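Local coordinates for 3-dehydroquinate dehydratase (Aquifex aeolicus, PDB 2EGZ), which catalyses the cis-dehydration of 3-dehydroquinate to 3-dehydroshikimate, the third step of the chorismate pathway, through a Schiff-base intermediate, at residues 3-8 and 25-30; 11-16 and 46-51; 20-25 and 205-210; 53-58 and 83-88. All blocks are in the same frame, centred on the assembly; numbering follows the deposited sequence.

Contact 1 (3-8 and 25-30)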
loop_
_atom_site.group_PDB
_atom_site.type_symbol
_atom_site.label_atom_id
_atom_site.label_comp_id
_atom_site.label_asym_id
_atom_site.label_seq_id
_atom_site.Cartn_x
_atom_site.Cartn_y
_atom_site.Cartn_z
ATOM N N ILE B 3 27.822 -2.116 3.553
ATOM C CA ILE B 3 27.516 -1.250 2.420
ATOM C C ILE B 3 26.966 -2.067 1.266
ATOM O O ILE B 3 27.596 -3.030 0.815
ATOM C CB ILE B 3 28.765 -0.505 1.929
ATOM C CG1 ILE B 3 29.355 0.329 3.061
ATOM C CG2 ILE B 3 28.399 0.392 0.752
ATOM C CD1 ILE B 3 30.675 0.989 2.704
ATOM N N ALA B 4 25.792 -1.675 0.783
ATOM C CA ALA B 4 25.155 -2.381 -0.320
ATOM C C ALA B 4 24.951 -1.477 -1.523
ATOM O O ALA B 4 24.759 -0.273 -1.382
ATOM C CB ALA B 4 23.812 -2.939 0.126
ATOM N N VAL B 5 24.991 -2.074 -2.707
ATOM C CA VAL B 5 24.779 -1.330 -3.940
ATOM C C VAL B 5 23.788 -2.101 -4.800
ATOM O O VAL B 5 23.952 -3.302 -5.027
ATOM C CB VAL B 5 26.100 -1.138 -4.724
ATOM C CG1 VAL B 5 26.760 -2.479 -4.979
ATOM C CG2 VAL B 5 25.825 -0.419 -6.039
ATOM N N PRO B 6 22.715 -1.432 -5.252
ATOM C CA PRO B 6 21.718 -2.095 -6.093
ATOM C C PRO B 6 22.227 -2.209 -7.519
ATOM O O PRO B 6 22.951 -1.337 -7.998
ATOM C CB PRO B 6 20.520 -1.161 -6.006
ATOM C CG PRO B 6 21.174 0.187 -5.889
ATOM C CD PRO B 6 22.246 -0.095 -4.849
ATOM N N LEU B 7 21.842 -3.280 -8.197
ATOM C CA LEU B 7 22.261 -3.485 -9.573
ATOM C C LEU B 7 21.188 -4.205 -10.368
ATOM O O LEU B 7 20.486 -5.070 -9.839
ATOM C CB LEU B 7 23.544 -4.324 -9.634
ATOM C CG LEU B 7 24.879 -3.806 -9.090
ATOM C CD1 LEU B 7 25.934 -4.886 -9.300
ATOM C CD2 LEU B 7 25.294 -2.519 -9.799
ATOM N N ASP B 8 21.043 -3.829 -11.635
ATOM C CA ASP B 8 20.103 -4.514 -12.506
ATOM C C ASP B 8 21.002 -5.529 -13.206
ATOM O O ASP B 8 22.107 -5.797 -12.734
ATOM C CB ASP B 8 19.450 -3.557 -13.517
ATOM C CG ASP B 8 20.462 -2.781 -14.338
ATOM O OD1 ASP B 8 21.460 -3.380 -14.786
ATOM O OD2 ASP B 8 20.247 -1.566 -14.550
ATOM N N ASP B 25 29.953 -4.576 0.349
ATOM C CA ASP B 25 29.888 -5.803 1.143
ATOM C C ASP B 25 28.746 -6.628 0.588
ATOM O O ASP B 25 28.761 -7.861 0.636
ATOM C CB ASP B 25 29.567 -5.492 2.607
ATOM C CG ASP B 25 30.625 -4.654 3.274
ATOM O OD1 ASP B 25 31.759 -5.156 3.418
ATOM O OD2 ASP B 25 30.324 -3.498 3.655
ATOM N N ILE B 26 27.752 -5.920 0.063
ATOM C CA ILE B 26 26.552 -6.545 -0.463
ATOM C C ILE B 26 26.119 -5.997 -1.814
ATOM O O ILE B 26 26.288 -4.815 -2.097
ATOM C CB ILE B 26 25.366 -6.308 0.498
ATOM C CG1 ILE B 26 25.673 -6.895 1.873
ATOM C CG2 ILE B 26 24.094 -6.888 -0.086
ATOM C CD1 ILE B 26 24.668 -6.482 2.925
ATOM N N VAL B 27 25.559 -6.871 -2.644
ATOM C CA VAL B 27 25.011 -6.455 -3.926
ATOM C C VAL B 27 23.522 -6.760 -3.824
ATOM O O VAL B 27 23.128 -7.890 -3.526
ATOM C CB VAL B 27 25.596 -7.244 -5.129
ATOM C CG1 VAL B 27 24.711 -7.046 -6.361
ATOM C CG2 VAL B 27 27.003 -6.754 -5.440
ATOM N N GLU B 28 22.693 -5.749 -4.033
ATOM C CA GLU B 28 21.257 -5.968 -3.991
ATOM C C GLU B 28 20.767 -6.183 -5.414
ATOM O O GLU B 28 20.857 -5.282 -6.250
ATOM C CB GLU B 28 20.519 -4.767 -3.395
ATOM C CG GLU B 28 18.996 -4.907 -3.504
ATOM C CD GLU B 28 18.238 -3.727 -2.926
ATOM O OE1 GLU B 28 18.669 -2.580 -3.152
ATOM O OE2 GLU B 28 17.200 -3.947 -2.261
ATOM N N LEU B 29 20.261 -7.375 -5.697
ATOM C CA LEU B 29 19.750 -7.648 -7.031
ATOM C C LEU B 29 18.329 -7.114 -7.103
ATOM O O LEU B 29 17.427 -7.635 -6.453
ATOM C CB LEU B 29 19.754 -9.153 -7.332
ATOM C CG LEU B 29 21.086 -9.823 -7.687
ATOM C CD1 LEU B 29 22.043 -9.715 -6.518
ATOM C CD2 LEU B 29 20.848 -11.285 -8.038
ATOM N N ARG B 30 18.146 -6.044 -7.869
ATOM C CA ARG B 30 16.825 -5.457 -8.042
ATOM C C ARG B 30 16.214 -6.178 -9.235
ATOM O O ARG B 30 16.240 -5.677 -10.360
ATOM C CB ARG B 30 16.936 -3.954 -8.315
ATOM C CG ARG B 30 17.265 -3.119 -7.079
ATOM C CD ARG B 30 16.134 -3.192 -6.058
ATOM N NE ARG B 30 14.878 -2.690 -6.616
ATOM C CZ ARG B 30 14.509 -1.413 -6.616
ATOM N NH1 ARG B 30 15.297 -0.491 -6.076
ATOM N NH2 ARG B 30 13.362 -1.054 -7.178
#

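Contact 2 (11-16 and 46-51)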
loop_
_atom_site.group_PDB
_atom_site.type_symbol
_atom_site.label_atom_id
_atom_site.label_comp_id
_atom_site.label_asym_id
_atom_site.label_seq_id
_atom_site.Cartn_x
_atom_site.Cartn_y
_atom_site.Cartn_z
ATOM N N ASN B 11 25.420 -5.103 -18.021
ATOM C CA ASN B 11 26.864 -5.108 -17.791
ATOM C C ASN B 11 27.116 -5.590 -16.366
ATOM O O ASN B 11 28.001 -5.094 -15.668
ATOM C CB ASN B 11 27.434 -3.704 -17.987
ATOM N N PHE B 12 26.324 -6.569 -15.951
ATOM C CA PHE B 12 26.405 -7.117 -14.602
ATOM C C PHE B 12 27.786 -7.554 -14.124
ATOM O O PHE B 12 28.285 -7.058 -13.108
ATOM C CB PHE B 12 25.449 -8.296 -14.457
ATOM C CG PHE B 12 25.236 -8.713 -13.037
ATOM C CD1 PHE B 12 24.525 -7.894 -12.166
ATOM C CD2 PHE B 12 25.793 -9.887 -12.551
ATOM C CE1 PHE B 12 24.370 -8.242 -10.831
ATOM C CE2 PHE B 12 25.643 -10.244 -11.214
ATOM C CZ PHE B 12 24.932 -9.419 -10.353
ATOM N N SER B 13 28.398 -8.487 -14.845
ATOM C CA SER B 13 29.707 -8.992 -14.461
ATOM C C SER B 13 30.741 -7.910 -14.180
ATOM O O SER B 13 31.484 -8.001 -13.203
ATOM C CB SER B 13 30.227 -9.956 -15.527
ATOM O OG SER B 13 29.424 -11.122 -15.571
ATOM N N GLU B 14 30.792 -6.886 -15.027
ATOM C CA GLU B 14 31.752 -5.809 -14.828
ATOM C C GLU B 14 31.352 -4.895 -13.668
ATOM O O GLU B 14 32.215 -4.387 -12.956
ATOM C CB GLU B 14 31.907 -4.979 -16.103
ATOM C CG GLU B 14 30.601 -4.426 -16.637
ATOM C CD GLU B 14 30.754 -3.036 -17.217
ATOM O OE1 GLU B 14 31.131 -2.116 -16.457
ATOM O OE2 GLU B 14 30.497 -2.859 -18.426
ATOM N N ASN B 15 30.050 -4.680 -13.485
ATOM C CA ASN B 15 29.576 -3.828 -12.395
ATOM C C ASN B 15 29.833 -4.519 -11.065
ATOM O O ASN B 15 30.153 -3.873 -10.070
ATOM C CB ASN B 15 28.081 -3.522 -12.538
ATOM C CG ASN B 15 27.792 -2.526 -13.645
ATOM O OD1 ASN B 15 28.584 -1.615 -13.892
ATOM N ND2 ASN B 15 26.650 -2.683 -14.304
ATOM N N LEU B 16 29.686 -5.839 -11.059
ATOM C CA LEU B 16 29.931 -6.625 -9.860
ATOM C C LEU B 16 31.415 -6.505 -9.526
ATOM O O LEU B 16 31.790 -6.299 -8.371
ATOM C CB LEU B 16 29.552 -8.090 -10.106
ATOM C CG LEU B 16 29.881 -9.114 -9.013
ATOM C CD1 LEU B 16 29.296 -8.671 -7.671
ATOM C CD2 LEU B 16 29.325 -10.468 -9.423
ATOM N N LEU B 46 22.867 -14.491 -8.554
ATOM C CA LEU B 46 23.118 -14.592 -7.113
ATOM C C LEU B 46 24.416 -15.358 -6.876
ATOM O O LEU B 46 25.230 -14.988 -6.026
ATOM C CB LEU B 46 21.981 -15.335 -6.408
ATOM C CG LEU B 46 20.611 -14.666 -6.289
ATOM C CD1 LEU B 46 19.620 -15.654 -5.696
ATOM C CD2 LEU B 46 20.716 -13.425 -5.411
ATOM N N GLU B 47 24.601 -16.436 -7.632
ATOM C CA GLU B 47 25.797 -17.255 -7.501
ATOM C C GLU B 47 27.049 -16.504 -7.936
ATOM O O GLU B 47 28.121 -16.700 -7.365
ATOM C CB GLU B 47 25.651 -18.538 -8.323
ATOM C CG GLU B 47 24.446 -19.368 -7.920
ATOM C CD GLU B 47 24.323 -20.663 -8.702
ATOM O OE1 GLU B 47 24.488 -20.634 -9.937
ATOM O OE2 GLU B 47 24.047 -21.707 -8.078
ATOM N N GLU B 48 26.919 -15.644 -8.944
ATOM C CA GLU B 48 28.068 -14.889 -9.423
ATOM C C GLU B 48 28.525 -13.891 -8.358
ATOM O O GLU B 48 29.716 -13.626 -8.205
ATOM C CB GLU B 48 27.725 -14.147 -10.720
ATOM C CG GLU B 48 28.946 -13.828 -11.573
ATOM C CD GLU B 48 28.627 -12.959 -12.776
ATOM O OE1 GLU B 48 27.552 -13.140 -13.382
ATOM O OE2 GLU B 48 29.466 -12.101 -13.124
ATOM N N VAL B 49 27.573 -13.327 -7.624
ATOM C CA VAL B 49 27.916 -12.378 -6.573
ATOM C C VAL B 49 28.679 -13.118 -5.490
ATOM O O VAL B 49 29.709 -12.653 -5.005
ATOM C CB VAL B 49 26.659 -11.752 -5.953
ATOM C CG1 VAL B 49 27.048 -10.825 -4.820
ATOM C CG2 VAL B 49 25.897 -10.992 -7.021
ATOM N N HIS B 50 28.165 -14.282 -5.113
ATOM C CA HIS B 50 28.808 -15.094 -4.089
ATOM C C HIS B 50 30.191 -15.534 -4.551
ATOM O O HIS B 50 31.121 -15.634 -3.747
ATOM C CB HIS B 50 27.945 -16.313 -3.774
ATOM C CG HIS B 50 26.727 -15.997 -2.965
ATOM N ND1 HIS B 50 25.576 -16.750 -3.028
ATOM C CD2 HIS B 50 26.495 -15.030 -2.045
ATOM C CE1 HIS B 50 24.687 -16.262 -2.182
ATOM N NE2 HIS B 50 25.218 -15.219 -1.572
ATOM N N SER B 51 30.333 -15.788 -5.850
ATOM C CA SER B 51 31.619 -16.216 -6.398
ATOM C C SER B 51 32.684 -15.148 -6.202
ATOM O O SER B 51 33.880 -15.448 -6.180
ATOM C CB SER B 51 31.483 -16.539 -7.889
ATOM O OG SER B 51 30.639 -17.662 -8.084
#

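Contact 3 (20-25 and 205-210)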
loop_
_atom_site.group_PDB
_atom_site.type_symbol
_atom_site.label_atom_id
_atom_site.label_comp_id
_atom_site.label_asym_id
_atom_site.label_seq_id
_atom_site.Cartn_x
_atom_site.Cartn_y
_atom_site.Cartn_z
ATOM N N LYS B 20 32.946 -4.937 -6.115
ATOM C CA LYS B 20 33.905 -5.645 -5.274
ATOM C C LYS B 20 35.132 -4.783 -4.995
ATOM O O LYS B 20 35.465 -4.516 -3.840
ATOM C CB LYS B 20 34.355 -6.948 -5.941
ATOM C CG LYS B 20 35.441 -7.690 -5.164
ATOM C CD LYS B 20 35.885 -8.951 -5.889
ATOM C CE LYS B 20 36.992 -9.684 -5.136
ATOM N NZ LYS B 20 38.296 -8.956 -5.160
ATOM N N GLU B 21 35.799 -4.351 -6.063
ATOM C CA GLU B 21 37.003 -3.537 -5.934
ATOM C C GLU B 21 36.779 -2.257 -5.134
ATOM O O GLU B 21 37.631 -1.860 -4.339
ATOM C CB GLU B 21 37.552 -3.193 -7.318
ATOM N N LYS B 22 35.629 -1.622 -5.335
ATOM C CA LYS B 22 35.327 -0.381 -4.633
ATOM C C LYS B 22 34.935 -0.535 -3.162
ATOM O O LYS B 22 34.831 0.459 -2.446
ATOM C CB LYS B 22 34.270 0.401 -5.411
ATOM C CG LYS B 22 34.818 0.917 -6.738
ATOM C CD LYS B 22 33.792 1.672 -7.549
ATOM C CE LYS B 22 34.375 2.055 -8.906
ATOM N NZ LYS B 22 35.637 2.844 -8.774
ATOM N N GLY B 23 34.724 -1.769 -2.707
ATOM C CA GLY B 23 34.407 -1.983 -1.302
ATOM C C GLY B 23 32.996 -2.353 -0.866
ATOM O O GLY B 23 32.681 -2.267 0.324
ATOM N N ALA B 24 32.142 -2.763 -1.795
ATOM C CA ALA B 24 30.782 -3.139 -1.430
ATOM C C ALA B 24 30.820 -4.450 -0.651
ATOM O O ALA B 24 31.632 -5.326 -0.948
ATOM C CB ALA B 24 29.929 -3.304 -2.677
ATOM N N ASP B 25 29.953 -4.576 0.349
ATOM C CA ASP B 25 29.888 -5.803 1.143
ATOM C C ASP B 25 28.746 -6.628 0.588
ATOM O O ASP B 25 28.761 -7.861 0.636
ATOM C CB ASP B 25 29.567 -5.492 2.607
ATOM C CG ASP B 25 30.625 -4.654 3.274
ATOM O OD1 ASP B 25 31.759 -5.156 3.418
ATOM O OD2 ASP B 25 30.324 -3.498 3.655
ATOM N N PRO B 205 28.294 7.750 -3.607
ATOM C CA PRO B 205 29.055 6.718 -4.320
ATOM C C PRO B 205 29.723 5.722 -3.374
ATOM O O PRO B 205 30.197 6.087 -2.300
ATOM C CB PRO B 205 30.078 7.529 -5.114
ATOM C CG PRO B 205 29.342 8.819 -5.384
ATOM C CD PRO B 205 28.708 9.097 -4.038
ATOM N N LEU B 206 29.758 4.463 -3.791
ATOM C CA LEU B 206 30.359 3.395 -3.003
ATOM C C LEU B 206 31.751 3.734 -2.475
ATOM O O LEU B 206 32.032 3.553 -1.290
ATOM C CB LEU B 206 30.422 2.119 -3.844
ATOM C CG LEU B 206 31.216 0.931 -3.296
ATOM C CD1 LEU B 206 30.697 0.522 -1.922
ATOM C CD2 LEU B 206 31.096 -0.227 -4.270
ATOM N N GLU B 207 32.626 4.221 -3.349
ATOM C CA GLU B 207 33.985 4.556 -2.939
ATOM C C GLU B 207 34.018 5.574 -1.811
ATOM O O GLU B 207 34.815 5.453 -0.884
ATOM C CB GLU B 207 34.792 5.093 -4.124
ATOM C CG GLU B 207 35.057 4.068 -5.210
ATOM C CD GLU B 207 35.983 4.596 -6.289
ATOM O OE1 GLU B 207 35.656 5.634 -6.901
ATOM O OE2 GLU B 207 37.039 3.971 -6.525
ATOM N N GLU B 208 33.157 6.581 -1.894
ATOM C CA GLU B 208 33.108 7.613 -0.869
ATOM C C GLU B 208 32.609 7.072 0.470
ATOM O O GLU B 208 33.161 7.401 1.520
ATOM C CB GLU B 208 32.227 8.780 -1.335
ATOM C CG GLU B 208 32.867 9.618 -2.439
ATOM C CD GLU B 208 31.962 10.733 -2.941
ATOM O OE1 GLU B 208 31.329 11.414 -2.102
ATOM O OE2 GLU B 208 31.891 10.936 -4.174
ATOM N N MET B 209 31.580 6.231 0.441
ATOM C CA MET B 209 31.043 5.680 1.686
ATOM C C MET B 209 32.063 4.781 2.383
ATOM O O MET B 209 32.109 4.714 3.610
ATOM C CB MET B 209 29.762 4.892 1.417
ATOM C CG MET B 209 29.089 4.368 2.678
ATOM S SD MET B 209 28.597 5.679 3.846
ATOM C CE MET B 209 27.023 6.113 3.152
ATOM N N VAL B 210 32.879 4.086 1.600
ATOM C CA VAL B 210 33.890 3.212 2.180
ATOM C C VAL B 210 34.871 4.036 3.011
ATOM O O VAL B 210 35.216 3.673 4.138
ATOM C CB VAL B 210 34.656 2.453 1.079
ATOM C CG1 VAL B 210 35.889 1.781 1.660
ATOM C CG2 VAL B 210 33.737 1.409 0.451
#

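Contact 4 (53-58 and 83-88)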
loop_
_atom_site.group_PDB
_atom_site.type_symbol
_atom_site.label_atom_id
_atom_site.label_comp_id
_atom_site.label_asym_id
_atom_site.label_seq_id
_atom_site.Cartn_x
_atom_site.Cartn_y
_atom_site.Cartn_z
ATOM N N GLY B 53 32.739 -13.293 -3.538
ATOM C CA GLY B 53 32.869 -13.120 -2.102
ATOM C C GLY B 53 31.954 -12.102 -1.447
ATOM O O GLY B 53 32.179 -11.724 -0.296
ATOM N N LEU B 54 30.925 -11.656 -2.156
ATOM C CA LEU B 54 29.993 -10.679 -1.592
ATOM C C LEU B 54 28.664 -11.310 -1.222
ATOM O O LEU B 54 28.308 -12.366 -1.742
ATOM C CB LEU B 54 29.745 -9.539 -2.582
ATOM C CG LEU B 54 30.746 -8.380 -2.530
ATOM C CD1 LEU B 54 32.150 -8.889 -2.831
ATOM C CD2 LEU B 54 30.325 -7.301 -3.520
ATOM N N LYS B 55 27.936 -10.668 -0.312
ATOM C CA LYS B 55 26.629 -11.165 0.091
ATOM C C LYS B 55 25.571 -10.568 -0.820
ATOM O O LYS B 55 25.826 -9.584 -1.512
ATOM C CB LYS B 55 26.330 -10.797 1.541
ATOM C CG LYS B 55 27.101 -11.641 2.538
ATOM C CD LYS B 55 26.766 -11.241 3.961
ATOM C CE LYS B 55 27.457 -12.148 4.962
ATOM N NZ LYS B 55 26.998 -13.557 4.823
ATOM N N THR B 56 24.383 -11.161 -0.811
ATOM C CA THR B 56 23.301 -10.698 -1.662
ATOM C C THR B 56 22.022 -10.363 -0.920
ATOM O O THR B 56 21.754 -10.884 0.161
ATOM C CB THR B 56 22.904 -11.767 -2.697
ATOM O OG1 THR B 56 22.447 -12.942 -2.006
ATOM C CG2 THR B 56 24.080 -12.127 -3.582
ATOM N N ILE B 57 21.247 -9.468 -1.522
ATOM C CA ILE B 57 19.930 -9.100 -1.027
ATOM C C ILE B 57 19.060 -9.377 -2.246
ATOM O O ILE B 57 19.297 -8.827 -3.326
ATOM C CB ILE B 57 19.791 -7.601 -0.671
ATOM C CG1 ILE B 57 20.585 -7.267 0.593
ATOM C CG2 ILE B 57 18.319 -7.275 -0.420
ATOM C CD1 ILE B 57 20.612 -5.781 0.914
ATOM N N LEU B 58 18.082 -10.256 -2.082
ATOM C CA LEU B 58 17.171 -10.596 -3.167
ATOM C C LEU B 58 15.960 -9.678 -3.053
ATOM O O LEU B 58 15.163 -9.813 -2.123
ATOM C CB LEU B 58 16.729 -12.058 -3.048
ATOM C CG LEU B 58 15.645 -12.543 -4.020
ATOM C CD1 LEU B 58 16.166 -12.483 -5.451
ATOM C CD2 LEU B 58 15.239 -13.966 -3.661
ATOM N N LEU B 83 18.719 -19.244 -0.984
ATOM C CA LEU B 83 20.071 -19.092 -1.504
ATOM C C LEU B 83 20.671 -17.695 -1.390
ATOM O O LEU B 83 21.844 -17.502 -1.702
ATOM C CB LEU B 83 20.100 -19.536 -2.968
ATOM C CG LEU B 83 19.496 -20.914 -3.255
ATOM C CD1 LEU B 83 19.523 -21.183 -4.763
ATOM C CD2 LEU B 83 20.270 -21.987 -2.493
ATOM N N SER B 84 19.880 -16.724 -0.953
ATOM C CA SER B 84 20.371 -15.358 -0.819
ATOM C C SER B 84 20.598 -15.039 0.658
ATOM O O SER B 84 19.830 -15.476 1.514
ATOM C CB SER B 84 19.358 -14.378 -1.417
ATOM O OG SER B 84 19.859 -13.055 -1.406
ATOM N N ASP B 85 21.650 -14.282 0.958
ATOM C CA ASP B 85 21.953 -13.933 2.345
ATOM C C ASP B 85 20.796 -13.170 2.974
ATOM O O ASP B 85 20.477 -13.367 4.148
ATOM C CB ASP B 85 23.236 -13.110 2.406
ATOM C CG ASP B 85 24.401 -13.821 1.753
ATOM O OD1 ASP B 85 24.972 -14.745 2.381
ATOM O OD2 ASP B 85 24.730 -13.473 0.603
ATOM N N TYR B 86 20.177 -12.295 2.185
ATOM C CA TYR B 86 19.025 -11.512 2.634
ATOM C C TYR B 86 17.968 -11.533 1.541
ATOM O O TYR B 86 18.284 -11.670 0.357
ATOM C CB TYR B 86 19.366 -10.031 2.826
ATOM C CG TYR B 86 20.451 -9.691 3.814
ATOM C CD1 TYR B 86 20.140 -9.370 5.137
ATOM C CD2 TYR B 86 21.782 -9.617 3.410
ATOM C CE1 TYR B 86 21.131 -8.971 6.027
ATOM C CE2 TYR B 86 22.777 -9.223 4.289
ATOM C CZ TYR B 86 22.447 -8.898 5.592
ATOM O OH TYR B 86 23.429 -8.469 6.455
ATOM N N THR B 87 16.718 -11.377 1.954
ATOM C CA THR B 87 15.596 -11.264 1.035
ATOM C C THR B 87 14.833 -10.044 1.545
ATOM O O THR B 87 14.530 -9.946 2.736
ATOM C CB THR B 87 14.662 -12.488 1.063
ATOM O OG1 THR B 87 15.309 -13.605 0.437
ATOM C CG2 THR B 87 13.371 -12.174 0.314
ATOM N N ASP B 88 14.566 -9.099 0.652
ATOM C CA ASP B 88 13.836 -7.890 1.018
ATOM C C ASP B 88 12.416 -8.005 0.476
ATOM O O ASP B 88 12.214 -8.067 -0.735
ATOM C CB ASP B 88 14.526 -6.652 0.418
ATOM C CG ASP B 88 13.826 -5.345 0.782
ATOM O OD1 ASP B 88 12.577 -5.326 0.836
ATOM O OD2 ASP B 88 14.523 -4.323 0.997
#

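Contact 1 (3-8 and 25-30)
With CG of D25 anti to its own carbonyl carbon (chi1 -63°), the carboxylate swings back to I3, where OD2 takes the backbone N-H of I3 through its anti lone pair at 2.9 Å. This bond closes the start of a parallel strand pair, 3-7 with 26-30, the two strands of a beta-alpha-beta unit in the TIM barrel. The carbonyl O of I3 answers with a double grip, accepting from N of D25 and from N of I26. Since the same OD2 is also salt-bridged to R213 of helix 206-217, an alanine here would probably leave both the I3 amide and that arginine without their shared anion. Farther along, A4 and I26 meet on one face of the sheet, CB to CB at 3.7 Å. On the other face CD1 of L7 reaches CG1 of V27; V27 packs on V49 of helix 39-51, and L7 on F12 of helix 12-22. The C-terminal end of strand 26-30 carries E28, L29 and R30, predicted to bind 3-dehydroquinate; E28 is hydrogen-bonded by OE2 to T59, and R30 is salt-bridged to D32. P6 borders this site, its CB lying 3.7 Å from OE1 of E28 and 3.9 Å from CG of R30.

Contact 2 (11-16 and 46-51)
Neighbouring helices on the outside of the TIM barrel, 12-22 and 39-51, pack here through the segments 12-16 and 46-51, whose axes run 10.7 Å apart at 32° between their directions. L16, V49 and F12 form the inner, apolar part of the contact. L16 points across to the other helix, and its two methyls divide the work: CD2 rests 3.4 Å from the carbonyl O of E48, while CD1 lies against V49, 4.2 Å from CG2. The same CG2 also meets the ring of F12 at its edge, 3.8 Å from CZ, so this one methyl touches both apolar residues of the facing helix. F12 owes its reach to a CG set anti to the backbone N (chi1 -167°), which sends the ring across toward E48 and V49. OE1 of E48 lies in the plane of that ring, at the edge and 3.8 Å from CD2, with the carboxylate turned 85° to the ring. The other oxygen, OE2, accepts a hydrogen bond of 2.6 Å from OG of S13, met on the syn side. Underneath, V49 and L16 continue onto V27 of strand 26-30, and F12 onto L7. The chemistry thus changes from apolar packing against the sheet to a hydroxyl-carboxylate bond at the outer margin; the ring edge, weakly positive, is likely to suit the nearby E48 oxygen.

Contact 3 (20-25 and 205-210)
K22 and L206 pack tightly, CB of K22 lying 3.4 Å from CD2 of L206, closer than carbons usually come. The contact joins the C-terminal end of helix 12-22 to the first turn of helix 206-217, two outer helices of the TIM barrel that stand side by side although the chain separates them by some 180 residues. CG of L206 stands opposite its backbone N (chi1 171°), and this throws the branched end across the gap. There CD1 comes to 3.6 Å from N of A24 and CD2 to 3.7 Å from CB of A24. Alongside, K22 crosses E207 at a slant, with the lysine CG 3.5 Å from CG of the glutamate. The lysine chain runs extended until a bend at its last torsion brings NZ to OE2 of E207 at 2.9 Å, a salt bridge whose hydrogen-bond geometry is weak. Shortening the lysine to an alanine is likely to leave the E207 carboxylate without this counter-charge and to uncover its apolar stem.

What places these groups is the turn that follows. Helix 12-22 ends in a Schellman motif at G23, whose positive phi of 107° turns the chain toward strand 26-30. G23, with no side chain, lets V210 come close. Farther inward, A24 packs on V5, and L206 and V210 on I3, so the junction also packs on strand 2-7. V210 closes the contact with its CG2 methyl, 3.2 Å from the carbonyl O of K22.

Contact 4 (53-58 and 83-88)
K55 and D85 cross at about a right angle, the aliphatic part of the lysine lying over the carboxylate before NZ bends to OD1 in a long, weak salt bridge of 3.4 Å. The other oxygen, OD2, takes the backbone N-H of T56 at 2.7 Å on its anti side and is also hydrogen-bonded to H50 of helix 39-51. T56 holds OG1 between its backbone N and carbonyl carbon (chi1 61°), from where it gives a 2.7 Å hydrogen bond to OG of S84. That serine hydroxyl in turn donates a hydrogen bond to the carbonyl O of Y86, which N of L58 reaches from the opposite face, so this carbonyl is gripped twice. The Y86 ring turns an edge to the carbonyl O of T56, 3.5 Å from CD2, while I57 slants across, its CG1 3.8 Å from CB of Y86. On the other face L58 and T87 lie side by side, under helix 73-80. I57 also touches CB of D88, whose OD1 is hydrogen-bonded to S114; the D88 side chain lies about 4 Å from that of the Schiff-base lysine K142 at nearest atoms. Parallel strands 55-59 and 86-90, joined through helix 73-80, form a beta-alpha-beta unit of the TIM barrel.

The four contacts sample one flank of a TIM barrel, from its sheet out to its helices. Contacts 1 and 4, whose centres lie about 9 Å apart, continue one another in the parallel sheet, because strands 26-30 and 55-59 are neighbours. Contact 2 covers this sheet from outside, its centre about 10 Å from that of contact 1 and about 12 Å from that of contact 4. Contact 3, centred about 11 Å from the centre of contact 1, shares D25 with it and helix 12-22 with contact 2. Along the chain, contact 1 closes before contact 4 opens, whereas contact 3 encloses contact 4. It sets the last helix beside the first, consistent with the closed ring of helices in a TIM barrel.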